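Local coordinates for glutamate--tRNA ligase (Methanothermobacter thermautotrophicus, PDB 3AII), which probably attaches glutamate to its tRNA in two steps, activating the amino acid with ATP and then passing it to the acceptor end, at residues Val143-Tyr148 / Glu260-Gly265; Arg402-Ala407 / Ser521-Asp526. All blocks are in the same frame, centred on the assembly; numbering follows the deposited sequence.

Contact 1. Residues Val143-Tyr148 / Glu260-Gly265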
loop_
_atom_site.group_PDB
_atom_site.type_symbol
_atom_site.label_atom_id
_atom_site.label_comp_id
_atom_site.label_asym_id
_atom_site.label_seq_id
_atom_site.Cartn_x
_atom_site.Cartn_y
_atom_site.Cartn_z
ATOM N N VAL A 143 15.953 -2.674 -8.539
ATOM C CA VAL A 143 14.796 -3.079 -9.323
ATOM C C VAL A 143 14.331 -4.490 -8.988
ATOM O O VAL A 143 15.114 -5.443 -9.012
ATOM C CB VAL A 143 15.093 -3.018 -10.819
ATOM C CG1 VAL A 143 13.928 -3.608 -11.603
ATOM C CG2 VAL A 143 15.390 -1.575 -11.245
ATOM N N ASP A 144 13.047 -4.615 -8.680
ATOM C CA ASP A 144 12.416 -5.916 -8.535
ATOM C C ASP A 144 11.667 -6.217 -9.826
ATOM O O ASP A 144 10.683 -5.556 -10.155
ATOM C CB ASP A 144 11.463 -5.913 -7.342
ATOM C CG ASP A 144 10.839 -7.264 -7.095
ATOM O OD1 ASP A 144 10.060 -7.386 -6.131
ATOM O OD2 ASP A 144 11.123 -8.201 -7.865
ATOM N N PRO A 145 12.154 -7.201 -10.586
ATOM C CA PRO A 145 11.614 -7.516 -11.912
ATOM C C PRO A 145 10.101 -7.736 -11.889
ATOM O O PRO A 145 9.421 -7.398 -12.853
ATOM C CB PRO A 145 12.319 -8.827 -12.269
ATOM C CG PRO A 145 13.549 -8.829 -11.465
ATOM C CD PRO A 145 13.227 -8.127 -10.189
ATOM N N GLU A 146 9.582 -8.290 -10.800
ATOM C CA GLU A 146 8.157 -8.591 -10.721
ATOM C C GLU A 146 7.295 -7.325 -10.617
ATOM O O GLU A 146 6.112 -7.335 -10.967
ATOM C CB GLU A 146 7.879 -9.549 -9.552
ATOM C CG GLU A 146 8.252 -8.973 -8.192
ATOM C CD GLU A 146 8.408 -10.031 -7.112
ATOM O OE1 GLU A 146 8.100 -11.212 -7.382
ATOM O OE2 GLU A 146 8.847 -9.675 -5.993
ATOM N N ALA A 147 7.893 -6.233 -10.149
ATOM C CA ALA A 147 7.144 -5.003 -9.920
ATOM C C ALA A 147 6.586 -4.357 -11.183
ATOM O O ALA A 147 5.597 -3.626 -11.124
ATOM C CB ALA A 147 7.994 -3.995 -9.140
ATOM N N TYR A 148 7.226 -4.580 -12.328
ATOM C CA TYR A 148 6.738 -3.960 -13.552
ATOM C C TYR A 148 5.296 -4.360 -13.833
ATOM O O TYR A 148 4.499 -3.550 -14.306
ATOM C CB TYR A 148 7.612 -4.323 -14.754
ATOM C CG TYR A 148 9.001 -3.725 -14.686
ATOM C CD1 TYR A 148 9.221 -2.396 -15.020
ATOM C CD2 TYR A 148 10.081 -4.488 -14.274
ATOM C CE1 TYR A 148 10.492 -1.847 -14.959
ATOM C CE2 TYR A 148 11.346 -3.956 -14.207
ATOM C CZ TYR A 148 11.549 -2.638 -14.546
ATOM O OH TYR A 148 12.823 -2.121 -14.474
ATOM N N GLU A 260 24.238 -5.204 -13.522
ATOM C CA GLU A 260 23.220 -5.680 -14.438
ATOM C C GLU A 260 21.859 -5.115 -14.055
ATOM O O GLU A 260 21.415 -5.252 -12.914
ATOM C CB GLU A 260 23.170 -7.206 -14.415
ATOM C CG GLU A 260 21.986 -7.802 -15.155
ATOM C CD GLU A 260 21.891 -9.303 -14.977
ATOM O OE1 GLU A 260 22.941 -9.942 -14.754
ATOM O OE2 GLU A 260 20.767 -9.842 -15.057
ATOM N N HIS A 261 21.205 -4.471 -15.012
ATOM C CA HIS A 261 19.833 -4.017 -14.839
ATOM C C HIS A 261 18.925 -5.154 -15.286
ATOM O O HIS A 261 19.203 -5.797 -16.294
ATOM C CB HIS A 261 19.592 -2.785 -15.715
ATOM C CG HIS A 261 18.333 -2.037 -15.390
ATOM N ND1 HIS A 261 17.084 -2.485 -15.758
ATOM C CD2 HIS A 261 18.138 -0.854 -14.758
ATOM C CE1 HIS A 261 16.171 -1.623 -15.348
ATOM N NE2 HIS A 261 16.784 -0.618 -14.746
ATOM N N PRO A 262 17.834 -5.396 -14.556
ATOM C CA PRO A 262 16.982 -6.541 -14.899
ATOM C C PRO A 262 16.260 -6.404 -16.236
ATOM O O PRO A 262 15.937 -7.421 -16.849
ATOM C CB PRO A 262 15.988 -6.601 -13.733
ATOM C CG PRO A 262 16.711 -5.965 -12.603
ATOM C CD PRO A 262 17.501 -4.852 -13.231
ATOM N N ARG A 263 16.010 -5.178 -16.683
ATOM C CA ARG A 263 15.451 -4.955 -18.020
ATOM C C ARG A 263 16.495 -4.848 -19.120
ATOM O O ARG A 263 16.414 -5.534 -20.139
ATOM C CB ARG A 263 14.584 -3.689 -18.055
ATOM C CG ARG A 263 13.147 -3.911 -17.669
ATOM C CD ARG A 263 12.305 -2.653 -17.846
ATOM N NE ARG A 263 11.531 -2.649 -19.089
ATOM C CZ ARG A 263 11.798 -1.898 -20.154
ATOM N NH1 ARG A 263 12.831 -1.060 -20.164
ATOM N NH2 ARG A 263 11.007 -1.978 -21.219
ATOM N N THR A 264 17.462 -3.962 -18.928
ATOM C CA THR A 264 18.403 -3.615 -19.982
ATOM C C THR A 264 19.742 -4.344 -19.862
ATOM O O THR A 264 20.651 -4.108 -20.649
ATOM C CB THR A 264 18.659 -2.100 -20.010
ATOM O OG1 THR A 264 19.192 -1.688 -18.746
ATOM C CG2 THR A 264 17.358 -1.348 -20.265
ATOM N N GLY A 265 19.861 -5.223 -18.872
ATOM C CA GLY A 265 21.067 -6.026 -18.731
ATOM C C GLY A 265 22.310 -5.206 -18.448
ATOM O O GLY A 265 22.330 -4.413 -17.509
#

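Contact 2. Residues Arg402-Ala407 / Ser521-Asp526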
loop_
_atom_site.group_PDB
_atom_site.type_symbol
_atom_site.label_atom_id
_atom_site.label_comp_id
_atom_site.label_asym_id
_atom_site.label_seq_id
_atom_site.Cartn_x
_atom_site.Cartn_y
_atom_site.Cartn_z
ATOM N N ARG A 402 -22.071 -10.923 4.957
ATOM C CA ARG A 402 -22.885 -11.997 5.534
ATOM C C ARG A 402 -22.348 -12.377 6.910
ATOM O O ARG A 402 -21.132 -12.388 7.121
ATOM C CB ARG A 402 -22.880 -13.234 4.622
ATOM C CG ARG A 402 -23.457 -12.961 3.240
ATOM C CD ARG A 402 -23.168 -14.109 2.266
ATOM N NE ARG A 402 -24.010 -15.277 2.503
ATOM C CZ ARG A 402 -25.140 -15.537 1.847
ATOM N NH1 ARG A 402 -25.841 -16.625 2.134
ATOM N NH2 ARG A 402 -25.572 -14.704 0.905
ATOM N N ARG A 403 -23.259 -12.700 7.817
ATOM C CA ARG A 403 -22.902 -12.996 9.203
ATOM C C ARG A 403 -22.874 -14.488 9.507
ATOM O O ARG A 403 -23.805 -15.219 9.164
ATOM C CB ARG A 403 -23.885 -12.323 10.159
ATOM C CG ARG A 403 -23.868 -10.799 10.109
ATOM C CD ARG A 403 -24.772 -10.234 11.203
ATOM N NE ARG A 403 -26.067 -10.898 11.252
ATOM C CZ ARG A 403 -26.992 -10.640 12.175
ATOM N NH1 ARG A 403 -26.744 -9.731 13.106
ATOM N NH2 ARG A 403 -28.149 -11.282 12.177
ATOM N N TYR A 404 -21.811 -14.926 10.188
ATOM C CA TYR A 404 -21.700 -16.307 10.657
ATOM C C TYR A 404 -21.113 -16.351 12.068
ATOM O O TYR A 404 -20.400 -15.424 12.475
ATOM C CB TYR A 404 -20.797 -17.114 9.717
ATOM C CG TYR A 404 -21.295 -17.136 8.287
ATOM C CD1 TYR A 404 -22.208 -18.098 7.869
ATOM C CD2 TYR A 404 -20.899 -16.162 7.383
ATOM C CE1 TYR A 404 -22.686 -18.108 6.561
ATOM C CE2 TYR A 404 -21.374 -16.162 6.079
ATOM C CZ TYR A 404 -22.257 -17.141 5.679
ATOM O OH TYR A 404 -22.727 -17.116 4.380
ATOM N N PHE A 405 -21.376 -17.445 12.784
ATOM C CA PHE A 405 -20.750 -17.698 14.092
ATOM C C PHE A 405 -19.494 -18.552 13.908
ATOM O O PHE A 405 -19.590 -19.707 13.475
ATOM C CB PHE A 405 -21.708 -18.454 15.025
ATOM C CG PHE A 405 -22.861 -17.628 15.550
ATOM C CD1 PHE A 405 -22.769 -16.244 15.640
ATOM C CD2 PHE A 405 -24.025 -18.251 15.982
ATOM C CE1 PHE A 405 -23.843 -15.487 16.136
ATOM C CE2 PHE A 405 -25.093 -17.498 16.480
ATOM C CZ PHE A 405 -24.991 -16.126 16.567
ATOM N N PHE A 406 -18.337 -17.981 14.242
ATOM C CA PHE A 406 -17.069 -18.700 14.301
ATOM C C PHE A 406 -16.619 -18.676 15.749
ATOM O O PHE A 406 -16.436 -17.609 16.321
ATOM C CB PHE A 406 -16.025 -18.010 13.407
ATOM C CG PHE A 406 -14.591 -18.459 13.656
ATOM C CD1 PHE A 406 -14.164 -19.715 13.251
ATOM C CD2 PHE A 406 -13.681 -17.604 14.266
ATOM C CE1 PHE A 406 -12.848 -20.131 13.468
ATOM C CE2 PHE A 406 -12.359 -17.999 14.483
ATOM C CZ PHE A 406 -11.944 -19.259 14.086
ATOM N N ALA A 407 -16.469 -19.858 16.339
ATOM C CA ALA A 407 -16.011 -19.972 17.720
ATOM C C ALA A 407 -14.520 -20.302 17.726
ATOM O O ALA A 407 -14.134 -21.441 17.446
ATOM C CB ALA A 407 -16.804 -21.057 18.447
ATOM N N SER A 521 -20.212 -23.006 4.687
ATOM C CA SER A 521 -19.785 -23.814 3.540
ATOM C C SER A 521 -20.293 -23.279 2.201
ATOM O O SER A 521 -19.780 -23.657 1.146
ATOM C CB SER A 521 -20.200 -25.284 3.715
ATOM O OG SER A 521 -21.606 -25.422 3.752
ATOM N N GLU A 522 -21.301 -22.406 2.243
ATOM C CA GLU A 522 -21.805 -21.737 1.032
ATOM C C GLU A 522 -20.876 -20.643 0.479
ATOM O O GLU A 522 -21.050 -20.175 -0.650
ATOM C CB GLU A 522 -23.194 -21.136 1.298
ATOM C CG GLU A 522 -23.157 -19.818 2.092
ATOM C CD GLU A 522 -24.517 -19.433 2.652
ATOM O OE1 GLU A 522 -25.537 -19.972 2.176
ATOM O OE2 GLU A 522 -24.570 -18.592 3.571
ATOM N N LEU A 523 -19.896 -20.222 1.278
ATOM C CA LEU A 523 -19.013 -19.135 0.879
ATOM C C LEU A 523 -18.018 -19.574 -0.185
ATOM O O LEU A 523 -17.628 -20.745 -0.244
ATOM C CB LEU A 523 -18.250 -18.608 2.095
ATOM C CG LEU A 523 -19.140 -18.027 3.197
ATOM C CD1 LEU A 523 -18.372 -17.893 4.510
ATOM C CD2 LEU A 523 -19.713 -16.687 2.732
ATOM N N GLU A 524 -17.626 -18.625 -1.019
ATOM C CA GLU A 524 -16.585 -18.862 -2.003
ATOM C C GLU A 524 -15.417 -17.944 -1.717
ATOM O O GLU A 524 -15.580 -16.882 -1.119
ATOM C CB GLU A 524 -17.128 -18.608 -3.410
ATOM C CG GLU A 524 -18.187 -19.623 -3.838
ATOM C CD GLU A 524 -18.822 -19.288 -5.177
ATOM O OE1 GLU A 524 -19.338 -20.214 -5.837
ATOM O OE2 GLU A 524 -18.809 -18.100 -5.568
ATOM N N VAL A 525 -14.229 -18.357 -2.144
ATOM C CA VAL A 525 -13.048 -17.507 -2.031
ATOM C C VAL A 525 -13.316 -16.088 -2.548
ATOM O O VAL A 525 -13.946 -15.894 -3.591
ATOM C CB VAL A 525 -11.822 -18.154 -2.734
ATOM C CG1 VAL A 525 -10.631 -17.203 -2.725
ATOM C CG2 VAL A 525 -11.482 -19.482 -2.056
ATOM N N ASP A 526 -12.837 -15.110 -1.784
ATOM C CA ASP A 526 -13.044 -13.674 -2.004
ATOM C C ASP A 526 -14.256 -13.103 -1.272
ATOM O O ASP A 526 -14.379 -11.887 -1.139
ATOM C CB ASP A 526 -13.127 -13.305 -3.495
ATOM C CG ASP A 526 -11.842 -13.596 -4.244
ATOM O OD1 ASP A 526 -11.912 -13.801 -5.475
ATOM O OD2 ASP A 526 -10.767 -13.619 -3.609
#

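Contact 1. Residues Val143-Tyr148 / Glu260-Gly265
Y148 meets R263 where the phenol end of its ring lies against the arginine's aliphatic stem, Y148 CZ standing 3.4 Å from R263 CD. The Y148 hydroxyl also comes to the edge of the H261 imidazole, near its plane, with OH 3.5 Å from H261 CE1. Behind this lies buried V143: its CG1, anti to the backbone N (chi1 173°), packs 3.8 Å from P262 CG, while CG2 turns to the imidazole, 3.9 Å from H261 NE2. That is the tight part. On the exposed flank the two prolines barely meet, P145 CG to P262 CB at 4.0 Å. At the other end the R263 guanidinium is turned to D170 and S169, and is too far from the Y148 ring for more than a weak cation-pi attraction.

The imidazole is fixed from within its own loop, where R263 N donates to H261 ND1 (3.0 Å) in the ring plane. Its NE2 bonds D137 O, and Y148 OH bonds the D137 carboxylate. Within the catalytic domain the two segments therefore meet mostly through carbon, and their polar ends are drawn to third parties: D137, bonded to both Y148 and H261, ties Y148 and the loop together indirectly.

Contact 2. Residues Arg402-Ala407 / Ser521-Asp526
R402 and E522 reach for each other from opposite directions and meet with their flat groups almost perpendicular, guanidinium and carboxylate planes 87° apart. R402 NH1 gives a salt-bridged hydrogen bond to E522 OE2 at 2.7 Å; the acceptor lies near the guanidinium plane, but the donor comes down on the carboxylate from well above its plane. The same oxygen takes a second, very short bond from Y404, OH to OE2 2.5 Å, with OE2 at the ring's edge, near its plane. R402 closes the triangle: its NE donates to Y404 OH at 2.9 Å, nearly straight at 166°. A bend at chi3 (75°) turns the guanidinium so that NE and NH1 serve the two oxygens with one edge. The phenol oxygen thus both receives and donates, which fixes its rotation, and the nearby arginine would probably strengthen its donation to the carboxylate.

The L523 and Y404 side chains come from opposite directions. L523 CD1 makes an off-centre CH-pi contact, 4.3 Å from the Y404 ring centroid, and CD2 lies 3.8 Å from Y404 CE2. V529 of strand 528-531 touches both residues. A leucine in place of R402 would probably leave the E522 carboxylate without its positive mate and Y404 OH without the donor that orients it.

Strand 402-408 pairs with strand 528-531 through Y404 and Q530, so the network joins the loop that leads to strand 528-531 to a strand paired with it, in one of the two beta-barrels of the anticodon-binding region, as in archaeal-type glutamyl- and glutaminyl-tRNA synthetases.

Overall arrangement
Contact 1 closes along the chain before contact 2 opens, and each lies in a different part of the enzyme. Their centres are about 41 Å apart and their nearest atoms about 19 Å. Contact 1 joins the segment leading into helix 147-158 to the loop between strands 252-256 and 270-272, within the catalytic domain. Contact 2 belongs to the all-beta anticodon-binding region, in the sheet that strand 402-408 shares with the C-terminal strands. Helices including 365-375 and 386-397 come between them in sequence. The two therefore lie in separate modules of an elongated synthetase, one for aminoacylation and one that, as in its relatives, probably reads the tRNA anticodon.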